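Local coordinates for putative acyl-CoA dehydrogenase (Burkholderia xenovorans, PDB 5JSC), which is a putative member of the acyl-CoA dehydrogenase flavoprotein family and binds flavin-adenine dinucleotide, though its specific role is unassigned, at residues E38-A43 and A67-Y72. Residues are numbered along the deposited sequence; the frame is centred on the assembly and turned at random.
Sequences EAWCRA and AGWLKY
Trp69 NE1, at the edge of its indole, lies 3.7 Å from Trp40 CG, and equally near Trp40 CB and CD1. The two rings form a T-shaped (edge-to-face) pair: the edge of Trp69 meets one face of Trp40, their five-membered rings 5.0 Å apart between centroids and their planes at 74°. With CG anti to the backbone N (chi1 -176°), the indole of Trp40 projects from helix 28-44 into the turn after helix 53-66, and chi2 of 93° sets its face against Trp69. Ala67 meets the pyrrole end of the Trp40 indole, its CB 3.8 Å from Trp40 NE1; the short methyl suits this place, since it lies against Trp40 while also sitting close to the Trp69 ring. Between Ala67 and Trp69, Gly68 ends helix 53-66 in a Schellman motif, and its positive phi, easy for glycine, turns the chain before Trp69. Leu64 of that helix touches both indoles, while Leu94 of helix 88-101 and Leu109 of helix 103-122 cover Trp69. Elsewhere on helix 28-44, Glu38 OE2 pairs with Arg42 NE at 2.7 Å, one helical turn on, and Glu38 OE1 is hydrogen-bonded to His101. No hydrogen bond or salt bridge spans the two segments; their hold on each other therefore rests on van der Waals contact and, probably, attraction between the polar indole edge and the electron-rich face it meets.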
loop_
_atom_site.group_PDB
_atom_site.type_symbol
_atom_site.label_atom_id
_atom_site.label_comp_id
_atom_site.label_asym_id
_atom_site.label_seq_id
_atom_site.Cartn_x
_atom_site.Cartn_y
_atom_site.Cartn_z
ATOM N N GLU C 38 18.917 15.508 -24.783
ATOM C CA GLU C 38 19.782 15.468 -23.602
ATOM C C GLU C 38 20.939 16.451 -23.727
ATOM O O GLU C 38 21.261 17.172 -22.770
ATOM C CB GLU C 38 20.310 14.052 -23.368
ATOM C CG GLU C 38 21.362 13.938 -22.252
ATOM C CD GLU C 38 20.860 14.349 -20.866
ATOM O OE1 GLU C 38 19.634 14.350 -20.633
ATOM O OE2 GLU C 38 21.709 14.659 -19.999
ATOM N N ALA C 39 21.589 16.491 -24.895
ATOM C CA ALA C 39 22.675 17.440 -25.097
ATOM C C ALA C 39 22.178 18.878 -25.004
ATOM O O ALA C 39 22.868 19.747 -24.454
ATOM C CB ALA C 39 23.348 17.193 -26.450
ATOM N N TRP C 40 20.986 19.152 -25.549
ATOM C CA TRP C 40 20.422 20.492 -25.426
ATOM C C TRP C 40 20.223 20.859 -23.960
ATOM O O TRP C 40 20.561 21.970 -23.534
ATOM C CB TRP C 40 19.100 20.593 -26.207
ATOM C CG TRP C 40 18.523 22.001 -26.184
ATOM C CD1 TRP C 40 18.728 22.987 -27.112
ATOM C CD2 TRP C 40 17.691 22.582 -25.166
ATOM N NE1 TRP C 40 18.070 24.138 -26.737
ATOM C CE2 TRP C 40 17.428 23.915 -25.546
ATOM C CE3 TRP C 40 17.143 22.101 -23.974
ATOM C CZ2 TRP C 40 16.644 24.772 -24.776
ATOM C CZ3 TRP C 40 16.364 22.955 -23.205
ATOM C CH2 TRP C 40 16.122 24.276 -23.611
ATOM N N CYS C 41 19.704 19.923 -23.164
ATOM C CA CYS C 41 19.503 20.179 -21.740
ATOM C C CYS C 41 20.816 20.463 -21.022
ATOM O O CYS C 41 20.893 21.383 -20.198
ATOM C CB CYS C 41 18.807 18.989 -21.091
ATOM S SG CYS C 41 17.084 18.833 -21.542
ATOM N N ARG C 42 21.854 19.667 -21.299
ATOM C CA ARG C 42 23.125 19.846 -20.602
ATOM C C ARG C 42 23.761 21.184 -20.929
ATOM O O ARG C 42 24.471 21.755 -20.095
ATOM C CB ARG C 42 24.084 18.708 -20.946
ATOM C CG ARG C 42 23.768 17.421 -20.215
ATOM C CD ARG C 42 24.619 16.258 -20.687
ATOM N NE ARG C 42 24.333 15.061 -19.901
ATOM C CZ ARG C 42 24.527 13.812 -20.315
ATOM N NH1 ARG C 42 24.227 12.798 -19.512
ATOM N NH2 ARG C 42 25.003 13.572 -21.529
ATOM N N ALA C 43 23.515 21.702 -22.127
ATOM C CA ALA C 43 24.137 22.946 -22.548
ATOM C C ALA C 43 23.309 24.182 -22.228
ATOM O O ALA C 43 23.876 25.278 -22.144
ATOM C CB ALA C 43 24.414 22.909 -24.050
ATOM N N ALA C 67 15.741 25.729 -31.630
ATOM C CA ALA C 67 16.483 24.478 -31.711
ATOM C C ALA C 67 15.716 23.367 -32.418
ATOM O O ALA C 67 16.282 22.287 -32.628
ATOM C CB ALA C 67 16.884 24.015 -30.310
ATOM N N GLY C 68 14.456 23.600 -32.790
ATOM C CA GLY C 68 13.674 22.623 -33.511
ATOM C C GLY C 68 12.844 21.688 -32.657
ATOM O O GLY C 68 12.150 20.822 -33.209
ATOM N N TRP C 69 12.862 21.842 -31.333
ATOM C CA TRP C 69 12.219 20.839 -30.493
ATOM C C TRP C 69 10.706 20.996 -30.411
ATOM O O TRP C 69 10.026 20.036 -30.031
ATOM C CB TRP C 69 12.830 20.861 -29.088
ATOM C CG TRP C 69 14.291 20.498 -29.121
ATOM C CD1 TRP C 69 15.338 21.265 -28.696
ATOM C CD2 TRP C 69 14.866 19.286 -29.638
ATOM N NE1 TRP C 69 16.525 20.603 -28.910
ATOM C CE2 TRP C 69 16.264 19.391 -29.488
ATOM C CE3 TRP C 69 14.334 18.125 -30.214
ATOM C CZ2 TRP C 69 17.140 18.377 -29.888
ATOM C CZ3 TRP C 69 15.206 17.116 -30.609
ATOM C CH2 TRP C 69 16.594 17.255 -30.449
ATOM N N LEU C 70 10.159 22.161 -30.769
ATOM C CA LEU C 70 8.712 22.346 -30.732
ATOM C C LEU C 70 8.008 21.804 -31.971
ATOM O O LEU C 70 6.773 21.747 -31.991
ATOM C CB LEU C 70 8.379 23.831 -30.555
ATOM C CG LEU C 70 9.005 24.490 -29.318
ATOM C CD1 LEU C 70 8.580 25.953 -29.229
ATOM C CD2 LEU C 70 8.647 23.746 -28.019
ATOM N N LYS C 71 8.755 21.388 -32.990
ATOM C CA LYS C 71 8.133 20.842 -34.189
ATOM C C LYS C 71 7.451 19.506 -33.929
ATOM O O LYS C 71 6.536 19.136 -34.671
ATOM C CB LYS C 71 9.180 20.672 -35.291
ATOM C CG LYS C 71 9.882 21.977 -35.677
ATOM C CD LYS C 71 10.914 21.777 -36.794
ATOM C CE LYS C 71 10.313 21.161 -38.050
ATOM N NZ LYS C 71 11.327 21.044 -39.142
ATOM N N TYR C 72 7.875 18.772 -32.899
ATOM C CA TYR C 72 7.342 17.428 -32.683
ATOM C C TYR C 72 5.925 17.440 -32.132
ATOM O O TYR C 72 5.207 16.450 -32.298
ATOM C CB TYR C 72 8.271 16.638 -31.754
ATOM C CG TYR C 72 9.569 16.328 -32.447
ATOM C CD1 TYR C 72 9.675 15.215 -33.275
ATOM C CD2 TYR C 72 10.674 17.167 -32.320
ATOM C CE1 TYR C 72 10.850 14.926 -33.938
ATOM C CE2 TYR C 72 11.857 16.891 -32.997
ATOM C CZ TYR C 72 11.932 15.766 -33.796
ATOM O OH TYR C 72 13.096 15.480 -34.465
#